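Local structure of DNA-(apurinic or apyrimidinic site) endonuclease 2 (Xenopus laevis, 6WCD) at residues E83-V88 against L158-L163; T166-I171 against V178-D183; A170-G175 against G237-S242; T186-L191 against Q213-P218; A253-C258 against S289-E294. The protein acts in DNA base excision repair as a metal-dependent 3'-5' exonuclease and weak apurinic/apyrimidinic endonuclease, of which this chain holds the catalytic domain. All coordinates share one frame; numbering follows the deposited sequence. Where two conformers were deposited one is given.

Helix 152-173 is common to contacts 1, 2 and 3, which follow one another along its length: the first sets it against a loop, the second against strand 177-181 of the larger sheet and the third against strand 239-241. Contacts 1, 2 and 5 are buried and held across their segments by apolar packing, contact 2 nearest the middle, its centre about 9 Å from that of the chain. Contact 3, also apolar, is partly buried, with L238 exposed at its margin. Contact 4, also partly buried, adds a salt bridge and a bridging water at its outer side. Contact 5 lies between the two sheets, next to a residue that is probably important for catalysis.

Contact 1: E83-V88 against L158-L163; sequences EGLSGV and LRFYHL
L85 lays its CD1 methyl over one face of the F160 ring, a CH-pi contact at 4.1 Å from CD1 to the ring centroid and 24° off the ring normal. The methyl sits toward the rim, nearest to CZ, and the two side chains cross at about a right angle. L85 belongs to segment 83-88, the end of strand 80-83 and the loop that follows it, part of a proposed Claspin-like CKB motif, and F160 to helix 152-173 of the DNase I-like fold. F160 carries its CG anti to the backbone N (chi1 -172°), which swings the ring off the helix toward the loop; the phenyl also packs on R118, C143 and P144. One turn further along the helix, L163 meets the base of the same leucine: its CG and CD2 both lie against L85 CB, with CG to CB at 3.8 Å. L85 is thus held at its root by one helix residue and at its tip by the other. L163 also packs on L110 and L113 of helix 107-114, so the two helices also pack on each other directly beside the loop. The loop itself is tied down by D114, hydrogen-bonded to the L85 backbone N and the S86 hydroxyl. Within the loop V88 N reaches back to S86 OG in a weak hydrogen bond of 3.4 Å, while S86 CB rests 4.3 Å from L163 CD2.

Contact 2: T166-I171 against V178-D183; sequences TRAEAI and VIILGD
A168 presents its CB methyl to the end of I180, with CB to CD1 at 3.6 Å, and CG1 of the isoleucine lies a little farther from the same methyl. One helical turn on, I171 meets V178 methyl against methyl, CG2 to CG2 at 3.7 Å, the two branched side chains crossing at about a right angle. V178 CG1 stands anti to its backbone N (chi1 177°), which leaves CG2 beside that N and facing I171; this CG2 also approaches the A168 carbonyl O at 4.0 Å. Outside this first shell, F239 of strand 239-241 packs on A168, V178 and I180 together, and I171 leans on T137 of strand 133-142. Helix 166-171 and strand 178-181 run nearly antiparallel, at 159°, with their axes 9.2 Å apart. They are the second and third elements of a beta-alpha-beta crossover: helix 152-173 connects strand 133-142 to its parallel neighbour 177-181. On the strand side, V178 is held by N278 and I180 by L276, both through backbone hydrogen bonds to strand 269-278. The chain turns a corner at G182 and leads to D183, an active-site residue whose OD2 is hydrogen-bonded to N7 ND2. Across the helix-strand interface there is no hydrogen bond or ion pair, so between these two segments the contact is purely apolar, a matter of shape and not of directed bonds.

Contact 3: A170-G175 against G237-S242; sequences AILQNG and GLFYDS
The F239 ring receives the end of L172 obliquely: CD2 of the leucine lies 4.1 Å from CZ, and CE1 is nearly as close. F239 is also stacked with the ring of F214, and V178 and I180 of strand 177-181, in the same sheet, touch it. The contact joins the last turn of helix 152-173 to the short strand 239-241, which pairs with strand 269-278 in the larger sheet of this DNase I-like fold. The two side chains approach from opposite directions, F239 reaching L172 with the end of its ring. The leucine CG is anti to the backbone N (chi1 -177°), which directs the branch to the strand, where CD2 touches both F239 and L238. L172 also touches V178 and N278, which lie on two strands of the sheet. Its surroundings are uneven: F239 is buried, whereas L238 is exposed and forms the outer margin. There the same L172 CD2 meets L238 at CB, at 4.1 Å.

Contact 4: T186-L191 against Q213-P218; sequences TSHRPL and QFLGDP. With BU1 (1,4-butanediol), chain G.
R189 NH2 has two partners, D217 OD2 and a water that leads on to G216 O: it forms a salt bridge to D217 OD2 at 3.4 Å and donates a weak hydrogen bond to the water, 3.0 Å from NH2 to the water oxygen, which in turn donates to G216 O. The guanidinium and carboxylate planes are 28° apart, and the carboxylate oxygen comes at the arginine obliquely. Both charged residues are exposed, so solvent probably weakens the pair. Within the same segment H188 CE1 lies over the centre of the R189 guanidinium, 3.6 Å above its plane. L215 places CD1 over the imidazole face, 4.1 Å from CD1 to the ring centroid and 27° off its normal, while H188 NE2 makes a weak hydrogen bond to N212 OD1. At the start of the loop T186 OG1 is hydrogen-bonded to Y161 OH of helix 152-173, and the T186 side chain borders the bound 1,4-butanediol with OG1 and, farther off, CG2. An alanine here, lacking OG1 and CG2, would probably leave the Y161 hydroxyl without this mate and open a gap beside the diol. N205 ND2 is hydrogen-bonded to the diol; K154, K157, P206 and G207 also line the pocket, which includes N185, the probable transition-state stabiliser of this DNase I-like fold.

Contact 5: A253-C258 against S289-E294; sequences AFTCWC and SVIMPE
Beside the catalytic centre of this DNase I-like alpha/beta sandwich, the 253-258 segment meets strand 286-291, bringing together parts of the two sheets. T255 links this packing to the site: its hydroxyl OG1 is hydrogen-bonded to OD2 of D273, a residue probably important for activity, as in related enzymes, and also to I272 N. T255 and C256 form a classic beta bulge opposite T270 of strand 269-278. With OG1 set between the backbone N and the carbonyl carbon (chi1 64°), the hydroxyl turns to D273 and I272, and the methyl CG2 is left beside the backbone N to meet I291. I291 is modelled in two conformers, and the contacts described belong to one of them. In it, CG2 lies 3.8 Å from T255 CG2, with CD1 close by, and the two side chains cross at about a right angle. Two residues earlier, A253 adds its methyl, CB to I291 CG1 at 4.3 Å. F243 of helix 242-246 packs on both A253 and I291, and V303 of the neighbouring strand on both T255 and I291, flanking the isoleucine. The CB of F254 is directed away from the strand, but its backbone comes close: F254 O stands 3.5 Å from I291 CG2.

Contact 1: E83-V88 against L158-L163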
# COMPACT_ATOMS: atom_id res chain seq x y z
N GLU A 83 7.04 10.06 2.95
CA GLU A 83 5.99 10.18 1.97
C GLU A 83 6.59 10.07 0.56
O GLU A 83 7.67 10.62 0.28
CB GLU A 83 5.36 11.58 2.07
CG GLU A 83 4.15 11.80 2.82
CD GLU A 83 3.61 13.19 2.44
OE1 GLU A 83 2.74 13.27 1.55
OE2 GLU A 83 4.14 14.19 2.97
N GLY A 84 5.85 9.45 -0.35
CA GLY A 84 6.18 9.49 -1.74
C GLY A 84 7.21 8.45 -2.10
O GLY A 84 7.76 7.77 -1.24
N LEU A 85 7.47 8.34 -3.39
CA LEU A 85 8.46 7.41 -3.93
C LEU A 85 9.75 8.04 -4.38
O LEU A 85 10.73 7.30 -4.59
CB LEU A 85 7.87 6.66 -5.14
CG LEU A 85 6.66 5.80 -4.84
CD1 LEU A 85 6.02 5.32 -6.11
CD2 LEU A 85 7.00 4.65 -3.95
N SER A 86 9.81 9.36 -4.52
CA SER A 86 10.96 10.00 -5.13
C SER A 86 11.81 10.82 -4.19
O SER A 86 12.92 11.22 -4.59
CB SER A 86 10.54 10.92 -6.27
OG SER A 86 10.00 12.12 -5.76
N GLY A 87 11.35 11.13 -3.00
CA GLY A 87 12.16 11.98 -2.12
C GLY A 87 11.86 13.46 -2.15
O GLY A 87 12.33 14.19 -1.27
N VAL A 88 11.08 13.94 -3.12
CA VAL A 88 10.90 15.38 -3.24
C VAL A 88 10.10 15.96 -2.07
O VAL A 88 10.25 17.15 -1.75
CB VAL A 88 10.27 15.73 -4.61
CG1 VAL A 88 11.21 15.27 -5.74
CG2 VAL A 88 8.92 15.09 -4.76
N LEU A 158 1.75 4.59 -15.97
CA LEU A 158 2.89 3.74 -16.33
C LEU A 158 4.18 4.31 -15.73
O LEU A 158 5.04 3.56 -15.27
CB LEU A 158 2.98 3.58 -17.84
CG LEU A 158 1.73 2.93 -18.46
CD1 LEU A 158 1.78 2.97 -19.97
CD2 LEU A 158 1.65 1.49 -18.00
N ARG A 159 4.30 5.65 -15.73
CA ARG A 159 5.47 6.27 -15.08
C ARG A 159 5.49 6.07 -13.59
O ARG A 159 6.55 5.86 -13.00
CB ARG A 159 5.53 7.73 -15.47
CG ARG A 159 5.77 7.95 -16.98
CD ARG A 159 7.13 7.54 -17.39
NE ARG A 159 8.08 8.58 -17.02
CZ ARG A 159 9.33 8.60 -17.43
NH1 ARG A 159 9.81 7.57 -18.10
NH2 ARG A 159 10.09 9.66 -17.17
N PHE A 160 4.31 6.04 -12.95
CA PHE A 160 4.24 5.73 -11.53
C PHE A 160 4.72 4.32 -11.24
O PHE A 160 5.48 4.11 -10.31
CB PHE A 160 2.81 5.94 -11.04
CG PHE A 160 2.64 5.84 -9.57
CD1 PHE A 160 2.36 4.64 -8.95
CD2 PHE A 160 2.74 6.97 -8.77
CE1 PHE A 160 2.20 4.57 -7.54
CE2 PHE A 160 2.59 6.90 -7.38
CZ PHE A 160 2.32 5.71 -6.79
N TYR A 161 4.29 3.36 -12.06
CA TYR A 161 4.79 2.00 -11.94
C TYR A 161 6.31 1.94 -12.08
O TYR A 161 6.96 1.24 -11.30
CB TYR A 161 4.17 1.14 -13.01
CG TYR A 161 2.73 0.72 -12.82
CD1 TYR A 161 2.13 0.64 -11.60
CD2 TYR A 161 2.01 0.29 -13.92
CE1 TYR A 161 0.81 0.17 -11.48
CE2 TYR A 161 0.69 -0.19 -13.80
CZ TYR A 161 0.12 -0.25 -12.56
OH TYR A 161 -1.20 -0.78 -12.46
N HIS A 162 6.86 2.69 -13.03
CA HIS A 162 8.31 2.64 -13.22
C HIS A 162 9.02 3.26 -12.03
O HIS A 162 10.02 2.72 -11.54
CB HIS A 162 8.66 3.37 -14.51
CG HIS A 162 10.11 3.31 -14.88
ND1 HIS A 162 10.80 2.13 -14.98
CD2 HIS A 162 10.97 4.29 -15.24
CE1 HIS A 162 12.05 2.38 -15.35
NE2 HIS A 162 12.18 3.69 -15.51
N LEU A 163 8.48 4.34 -11.49
CA LEU A 163 9.07 4.92 -10.28
C LEU A 163 8.97 3.97 -9.08
O LEU A 163 9.92 3.86 -8.27
CB LEU A 163 8.39 6.26 -9.96
CG LEU A 163 8.91 7.05 -8.74
CD1 LEU A 163 10.35 7.40 -9.01
CD2 LEU A 163 8.03 8.30 -8.55

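Contact 2: T166-I171 against V178-D183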
# COMPACT_ATOMS: atom_id res chain seq x y z
N THR A 166 11.59 1.31 -9.45
CA THR A 166 12.91 1.87 -9.19
C THR A 166 13.16 1.99 -7.70
O THR A 166 14.22 1.61 -7.19
CB THR A 166 13.02 3.23 -9.87
OG1 THR A 166 12.94 3.08 -11.30
CG2 THR A 166 14.39 3.87 -9.58
N ARG A 167 12.20 2.55 -6.98
CA ARG A 167 12.41 2.78 -5.55
C ARG A 167 12.47 1.46 -4.78
O ARG A 167 13.32 1.28 -3.91
CB ARG A 167 11.31 3.68 -5.00
CG ARG A 167 11.50 4.00 -3.51
CD ARG A 167 12.75 4.84 -3.30
NE ARG A 167 13.00 5.19 -1.90
CZ ARG A 167 12.35 6.14 -1.25
NH1 ARG A 167 11.38 6.80 -1.82
NH2 ARG A 167 12.67 6.43 0.02
N ALA A 168 11.53 0.56 -5.05
CA ALA A 168 11.45 -0.69 -4.28
C ALA A 168 12.69 -1.53 -4.48
O ALA A 168 13.22 -2.10 -3.52
CB ALA A 168 10.21 -1.45 -4.69
N GLU A 169 13.19 -1.60 -5.72
CA GLU A 169 14.41 -2.37 -5.98
C GLU A 169 15.63 -1.70 -5.37
O GLU A 169 16.56 -2.40 -4.91
CB GLU A 169 14.56 -2.60 -7.49
CG GLU A 169 13.46 -3.53 -7.97
CD GLU A 169 13.57 -3.90 -9.44
OE1 GLU A 169 14.51 -3.45 -10.14
OE2 GLU A 169 12.69 -4.65 -9.88
N ALA A 170 15.65 -0.37 -5.29
CA ALA A 170 16.81 0.28 -4.69
C ALA A 170 16.84 0.05 -3.18
O ALA A 170 17.91 -0.22 -2.61
CB ALA A 170 16.80 1.78 -4.96
N ILE A 171 15.68 0.09 -2.54
CA ILE A 171 15.66 -0.21 -1.10
C ILE A 171 16.10 -1.65 -0.89
O ILE A 171 16.91 -1.95 -0.01
CB ILE A 171 14.26 0.05 -0.52
CG1 ILE A 171 13.94 1.54 -0.61
CG2 ILE A 171 14.16 -0.47 0.91
CD1 ILE A 171 12.44 1.87 -0.42
N VAL A 178 11.51 -5.99 1.68
CA VAL A 178 10.55 -5.01 1.17
C VAL A 178 9.20 -5.67 0.92
O VAL A 178 9.11 -6.71 0.26
CB VAL A 178 11.03 -4.30 -0.12
CG1 VAL A 178 9.96 -3.34 -0.67
CG2 VAL A 178 12.33 -3.58 0.12
N ILE A 179 8.14 -5.04 1.43
CA ILE A 179 6.77 -5.38 1.06
C ILE A 179 6.18 -4.20 0.32
O ILE A 179 6.34 -3.05 0.75
CB ILE A 179 5.91 -5.71 2.29
CG1 ILE A 179 6.24 -7.06 2.82
CG2 ILE A 179 4.42 -5.60 1.94
CD1 ILE A 179 5.58 -7.36 4.20
N ILE A 180 5.56 -4.46 -0.81
CA ILE A 180 4.77 -3.47 -1.56
C ILE A 180 3.34 -3.94 -1.42
O ILE A 180 3.01 -5.06 -1.84
CB ILE A 180 5.15 -3.36 -3.02
CG1 ILE A 180 6.61 -2.98 -3.19
CG2 ILE A 180 4.23 -2.27 -3.68
CD1 ILE A 180 7.12 -3.22 -4.57
N LEU A 181 2.46 -3.12 -0.86
CA LEU A 181 1.07 -3.50 -0.78
C LEU A 181 0.16 -2.38 -1.15
O LEU A 181 0.52 -1.20 -1.08
CB LEU A 181 0.77 -4.04 0.59
CG LEU A 181 0.75 -3.08 1.76
CD1 LEU A 181 0.64 -3.91 3.03
CD2 LEU A 181 1.94 -2.27 1.93
N GLY A 182 -1.00 -2.75 -1.62
CA GLY A 182 -2.00 -1.75 -1.89
C GLY A 182 -2.70 -2.04 -3.18
O GLY A 182 -2.78 -3.18 -3.63
N ASP A 183 -3.30 -0.99 -3.74
CA ASP A 183 -4.18 -1.05 -4.89
C ASP A 183 -3.31 -0.77 -6.09
O ASP A 183 -2.94 0.39 -6.36
CB ASP A 183 -5.32 -0.07 -4.78
CG ASP A 183 -6.25 -0.08 -5.97
OD1 ASP A 183 -5.97 -0.77 -7.02
OD2 ASP A 183 -7.31 0.61 -5.89

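Contact 3: A170-G175 against G237-S242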
# COMPACT_ATOMS: atom_id res chain seq x y z
N ALA A 170 15.65 -0.37 -5.29
CA ALA A 170 16.81 0.28 -4.69
C ALA A 170 16.84 0.05 -3.18
O ALA A 170 17.91 -0.22 -2.61
CB ALA A 170 16.80 1.78 -4.96
N ILE A 171 15.68 0.09 -2.54
CA ILE A 171 15.66 -0.21 -1.10
C ILE A 171 16.10 -1.65 -0.89
O ILE A 171 16.91 -1.95 -0.01
CB ILE A 171 14.26 0.05 -0.52
CG1 ILE A 171 13.94 1.54 -0.61
CG2 ILE A 171 14.16 -0.47 0.91
CD1 ILE A 171 12.44 1.87 -0.42
N LEU A 172 15.61 -2.57 -1.73
CA LEU A 172 15.94 -3.98 -1.58
C LEU A 172 17.42 -4.22 -1.78
O LEU A 172 18.05 -5.00 -1.05
CB LEU A 172 15.11 -4.82 -2.54
CG LEU A 172 15.27 -6.33 -2.48
CD1 LEU A 172 14.70 -6.76 -1.13
CD2 LEU A 172 14.55 -6.99 -3.66
N GLN A 173 18.03 -3.51 -2.75
CA GLN A 173 19.45 -3.65 -3.00
C GLN A 173 20.29 -3.22 -1.80
O GLN A 173 21.42 -3.72 -1.62
CB GLN A 173 19.81 -2.85 -4.26
CG GLN A 173 21.30 -2.89 -4.64
CD GLN A 173 21.78 -4.30 -4.95
OE1 GLN A 173 20.98 -5.18 -5.26
NE2 GLN A 173 23.08 -4.51 -4.87
N ASN A 174 19.77 -2.34 -0.95
CA ASN A 174 20.50 -1.88 0.23
C ASN A 174 20.53 -2.92 1.34
O ASN A 174 21.27 -2.74 2.32
CB ASN A 174 19.88 -0.57 0.73
CG ASN A 174 20.78 0.18 1.68
OD1 ASN A 174 20.40 0.46 2.82
ND2 ASN A 174 21.98 0.53 1.22
N GLY A 175 19.78 -4.02 1.21
CA GLY A 175 19.72 -5.08 2.20
C GLY A 175 18.34 -5.14 2.87
O GLY A 175 17.50 -4.27 2.72
N GLY A 237 11.52 -11.39 -11.99
CA GLY A 237 11.29 -10.37 -10.99
C GLY A 237 11.75 -10.78 -9.61
O GLY A 237 11.89 -11.96 -9.27
N LEU A 238 11.94 -9.77 -8.78
CA LEU A 238 12.49 -9.91 -7.45
C LEU A 238 11.42 -10.02 -6.38
O LEU A 238 11.76 -10.28 -5.21
CB LEU A 238 13.37 -8.71 -7.14
CG LEU A 238 14.54 -8.54 -8.12
CD1 LEU A 238 15.22 -7.21 -7.86
CD2 LEU A 238 15.51 -9.69 -7.97
N PHE A 239 10.16 -9.84 -6.74
CA PHE A 239 9.03 -9.82 -5.81
C PHE A 239 8.06 -10.94 -6.13
O PHE A 239 7.87 -11.31 -7.29
CB PHE A 239 8.33 -8.46 -5.89
CG PHE A 239 9.13 -7.36 -5.25
CD1 PHE A 239 10.12 -6.67 -5.96
CD2 PHE A 239 8.98 -7.09 -3.93
CE1 PHE A 239 10.91 -5.68 -5.28
CE2 PHE A 239 9.73 -6.11 -3.29
CZ PHE A 239 10.73 -5.45 -3.96
N TYR A 240 7.44 -11.52 -5.10
CA TYR A 240 6.39 -12.50 -5.27
C TYR A 240 5.05 -11.89 -4.84
O TYR A 240 4.96 -11.18 -3.84
CB TYR A 240 6.61 -13.74 -4.40
CG TYR A 240 7.67 -14.71 -4.82
CD1 TYR A 240 8.18 -14.72 -6.10
CD2 TYR A 240 8.12 -15.67 -3.91
CE1 TYR A 240 9.13 -15.63 -6.48
CE2 TYR A 240 9.07 -16.60 -4.28
CZ TYR A 240 9.57 -16.58 -5.57
OH TYR A 240 10.52 -17.49 -5.94
N ASP A 241 4.01 -12.27 -5.58
CA ASP A 241 2.60 -12.07 -5.22
C ASP A 241 2.25 -13.06 -4.12
O ASP A 241 2.09 -14.26 -4.37
CB ASP A 241 1.78 -12.29 -6.47
CG ASP A 241 0.29 -12.09 -6.30
OD1 ASP A 241 -0.23 -11.99 -5.17
OD2 ASP A 241 -0.41 -12.07 -7.34
N SER A 242 2.20 -12.60 -2.88
CA SER A 242 2.15 -13.56 -1.78
C SER A 242 0.86 -14.36 -1.79
O SER A 242 0.85 -15.52 -1.40
CB SER A 242 2.33 -12.83 -0.43
OG SER A 242 1.27 -11.93 -0.08

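Contact 4: T186-L191 against Q213-P218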
# COMPACT_ATOMS: atom_id res chain seq x y z
N THR A 186 -4.20 -3.11 -11.49
CA THR A 186 -4.05 -4.02 -12.63
C THR A 186 -4.22 -5.43 -12.08
O THR A 186 -3.66 -5.74 -11.02
CB THR A 186 -2.67 -3.93 -13.25
OG1 THR A 186 -2.48 -2.65 -13.87
CG2 THR A 186 -2.51 -4.96 -14.35
N SER A 187 -5.01 -6.28 -12.77
CA SER A 187 -5.07 -7.67 -12.40
C SER A 187 -4.02 -8.42 -13.21
O SER A 187 -3.74 -8.08 -14.34
CB SER A 187 -6.46 -8.25 -12.65
OG SER A 187 -6.74 -8.15 -14.03
N HIS A 188 -3.46 -9.47 -12.64
CA HIS A 188 -2.27 -10.04 -13.25
C HIS A 188 -2.56 -11.09 -14.31
O HIS A 188 -2.10 -10.97 -15.47
CB HIS A 188 -1.40 -10.61 -12.14
CG HIS A 188 -0.07 -11.10 -12.61
ND1 HIS A 188 0.67 -12.03 -11.89
CD2 HIS A 188 0.64 -10.84 -13.74
CE1 HIS A 188 1.79 -12.30 -12.56
NE2 HIS A 188 1.79 -11.59 -13.68
N ARG A 189 -3.32 -12.13 -13.96
CA ARG A 189 -3.57 -13.27 -14.81
C ARG A 189 -5.06 -13.52 -14.97
O ARG A 189 -5.87 -12.93 -14.25
CB ARG A 189 -2.89 -14.52 -14.22
CG ARG A 189 -1.35 -14.38 -14.28
CD ARG A 189 -0.67 -15.66 -14.61
NE ARG A 189 0.79 -15.50 -14.63
CZ ARG A 189 1.61 -15.83 -13.63
NH1 ARG A 189 1.13 -16.35 -12.51
NH2 ARG A 189 2.92 -15.64 -13.77
N PRO A 190 -5.45 -14.31 -15.96
CA PRO A 190 -6.89 -14.56 -16.20
C PRO A 190 -7.67 -14.97 -14.97
O PRO A 190 -8.82 -14.57 -14.81
CB PRO A 190 -6.86 -15.67 -17.27
CG PRO A 190 -5.64 -15.37 -18.03
CD PRO A 190 -4.63 -14.99 -16.97
N LEU A 191 -7.06 -15.78 -14.09
CA LEU A 191 -7.69 -16.22 -12.86
C LEU A 191 -8.09 -15.06 -11.96
O LEU A 191 -8.97 -15.22 -11.10
CB LEU A 191 -6.68 -17.12 -12.13
CG LEU A 191 -7.13 -18.05 -11.03
CD1 LEU A 191 -8.16 -19.01 -11.58
CD2 LEU A 191 -5.90 -18.77 -10.48
N GLN A 213 7.01 -8.48 -15.53
CA GLN A 213 8.45 -8.43 -15.32
C GLN A 213 8.83 -8.02 -13.91
O GLN A 213 9.95 -8.33 -13.48
CB GLN A 213 9.13 -7.51 -16.35
CG GLN A 213 8.64 -6.10 -16.36
CD GLN A 213 9.32 -5.23 -15.32
OE1 GLN A 213 10.54 -5.28 -15.13
NE2 GLN A 213 8.53 -4.43 -14.66
N PHE A 214 7.92 -7.39 -13.17
CA PHE A 214 8.22 -6.99 -11.80
C PHE A 214 8.14 -8.19 -10.86
O PHE A 214 8.92 -8.29 -9.88
CB PHE A 214 7.23 -5.89 -11.37
CG PHE A 214 7.52 -5.30 -10.05
CD1 PHE A 214 8.72 -4.65 -9.80
CD2 PHE A 214 6.60 -5.38 -9.05
CE1 PHE A 214 9.01 -4.12 -8.58
CE2 PHE A 214 6.88 -4.83 -7.80
CZ PHE A 214 8.08 -4.20 -7.60
N LEU A 215 7.23 -9.11 -11.15
CA LEU A 215 7.00 -10.28 -10.30
C LEU A 215 7.78 -11.47 -10.80
O LEU A 215 7.92 -11.68 -12.00
CB LEU A 215 5.51 -10.63 -10.25
CG LEU A 215 4.59 -9.56 -9.70
CD1 LEU A 215 3.16 -10.02 -9.76
CD2 LEU A 215 4.95 -9.22 -8.28
N GLY A 216 8.27 -12.26 -9.86
CA GLY A 216 8.83 -13.54 -10.18
C GLY A 216 7.83 -14.65 -10.03
O GLY A 216 6.75 -14.50 -9.46
N ASP A 217 8.17 -15.80 -10.57
CA ASP A 217 7.32 -16.96 -10.43
C ASP A 217 7.95 -17.93 -9.45
O ASP A 217 9.07 -18.40 -9.69
CB ASP A 217 7.12 -17.62 -11.79
CG ASP A 217 5.85 -18.44 -11.85
OD1 ASP A 217 5.67 -19.32 -10.98
OD2 ASP A 217 5.02 -18.18 -12.75
N PRO A 218 7.28 -18.26 -8.34
CA PRO A 218 7.80 -19.36 -7.52
C PRO A 218 7.76 -20.72 -8.25
O PRO A 218 8.14 -21.71 -7.63
CB PRO A 218 6.88 -19.37 -6.29
CG PRO A 218 5.63 -18.65 -6.70
CD PRO A 218 6.02 -17.68 -7.81
C1 BU1 G . -4.79 -1.82 -16.10
C2 BU1 G . -3.35 -1.76 -16.64
C3 BU1 G . -2.90 -0.33 -16.97
C4 BU1 G . -2.46 -0.20 -18.44
O5 BU1 G . -5.36 -3.06 -16.42
O6 BU1 G . -2.90 1.04 -18.93
O HOH W 1 4.60 -14.31 -11.65

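Contact 5: A253-C258 against S289-E294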
# COMPACT_ATOMS: atom_id res chain seq x y z
N ALA A 253 -11.17 -15.17 -6.48
CA ALA A 253 -10.60 -14.56 -5.32
C ALA A 253 -10.44 -13.07 -5.63
O ALA A 253 -9.33 -12.57 -5.79
CB ALA A 253 -9.25 -15.16 -5.00
N PHE A 254 -11.55 -12.36 -5.65
CA PHE A 254 -11.53 -10.97 -6.02
C PHE A 254 -11.49 -10.03 -4.82
O PHE A 254 -11.81 -10.43 -3.69
CB PHE A 254 -12.74 -10.63 -6.89
CG PHE A 254 -12.89 -11.56 -8.10
CD1 PHE A 254 -11.78 -12.00 -8.80
CD2 PHE A 254 -14.14 -11.97 -8.49
CE1 PHE A 254 -11.91 -12.86 -9.90
CE2 PHE A 254 -14.29 -12.81 -9.59
CZ PHE A 254 -13.16 -13.23 -10.29
N THR A 255 -11.01 -8.81 -5.04
CA THR A 255 -10.89 -7.81 -3.99
C THR A 255 -11.66 -6.53 -4.28
O THR A 255 -11.67 -5.62 -3.43
CB THR A 255 -9.44 -7.46 -3.73
OG1 THR A 255 -8.83 -6.84 -4.87
CG2 THR A 255 -8.67 -8.67 -3.31
N CYS A 256 -12.26 -6.41 -5.47
CA CYS A 256 -12.87 -5.17 -5.90
C CYS A 256 -14.08 -5.48 -6.74
O CYS A 256 -13.97 -6.27 -7.70
CB CYS A 256 -11.87 -4.32 -6.67
SG CYS A 256 -12.56 -2.69 -7.21
N TRP A 257 -15.21 -4.79 -6.45
CA TRP A 257 -16.47 -4.91 -7.16
C TRP A 257 -17.05 -3.51 -7.28
O TRP A 257 -17.10 -2.76 -6.28
CB TRP A 257 -17.48 -5.80 -6.43
CG TRP A 257 -16.97 -7.16 -5.98
CD1 TRP A 257 -17.15 -8.33 -6.60
CD2 TRP A 257 -16.17 -7.42 -4.81
NE1 TRP A 257 -16.54 -9.34 -5.90
CE2 TRP A 257 -15.91 -8.79 -4.80
CE3 TRP A 257 -15.67 -6.62 -3.79
CZ2 TRP A 257 -15.20 -9.39 -3.81
CZ3 TRP A 257 -14.94 -7.24 -2.77
CH2 TRP A 257 -14.69 -8.58 -2.81
N CYS A 258 -17.59 -3.17 -8.43
CA CYS A 258 -18.12 -1.83 -8.55
C CYS A 258 -19.32 -1.60 -7.65
O CYS A 258 -20.07 -2.50 -7.36
CB CYS A 258 -18.42 -1.46 -10.00
SG CYS A 258 -19.75 -2.46 -10.72
N SER A 289 -1.21 -15.65 3.11
CA SER A 289 -1.68 -14.40 2.54
C SER A 289 -3.05 -14.69 2.00
O SER A 289 -3.20 -15.65 1.24
CB SER A 289 -0.73 -13.94 1.45
OG SER A 289 -1.13 -12.72 0.90
N VAL A 290 -4.05 -13.90 2.40
CA VAL A 290 -5.44 -14.20 2.18
C VAL A 290 -6.19 -12.95 1.73
O VAL A 290 -5.70 -11.80 1.83
CB VAL A 290 -6.13 -14.78 3.43
CG1 VAL A 290 -5.37 -16.03 3.96
CG2 VAL A 290 -6.23 -13.76 4.50
N ILE A 291 -7.42 -13.18 1.29
CA ILE A 291 -8.43 -12.16 1.00
C ILE A 291 -9.40 -12.17 2.18
O ILE A 291 -9.69 -13.22 2.75
CB ILE A 291 -9.20 -12.45 -0.31
CG1 ILE A 291 -8.28 -13.00 -1.40
CG2 ILE A 291 -9.94 -11.19 -0.78
CD1 ILE A 291 -7.23 -12.02 -1.84
N MET A 292 -9.95 -11.01 2.54
CA MET A 292 -10.94 -10.88 3.61
C MET A 292 -12.29 -10.39 3.06
O MET A 292 -12.72 -9.26 3.31
CB MET A 292 -10.41 -9.89 4.66
CG MET A 292 -9.05 -10.19 5.28
SD MET A 292 -8.55 -8.96 6.52
CE MET A 292 -9.56 -9.52 7.89
N PRO A 293 -13.00 -11.23 2.29
CA PRO A 293 -14.21 -10.75 1.62
C PRO A 293 -15.36 -10.47 2.58
O PRO A 293 -16.36 -9.86 2.15
CB PRO A 293 -14.55 -11.90 0.67
CG PRO A 293 -13.97 -13.04 1.22
CD PRO A 293 -12.68 -12.60 1.93
N GLU A 294 -15.23 -10.90 3.84
CA GLU A 294 -16.26 -10.65 4.83
C GLU A 294 -16.29 -9.23 5.34
O GLU A 294 -17.29 -8.84 5.98
CB GLU A 294 -16.07 -11.60 6.04
CG GLU A 294 -14.86 -11.32 6.97
CD GLU A 294 -13.49 -11.76 6.44
OE1 GLU A 294 -13.40 -12.31 5.33
OE2 GLU A 294 -12.49 -11.57 7.19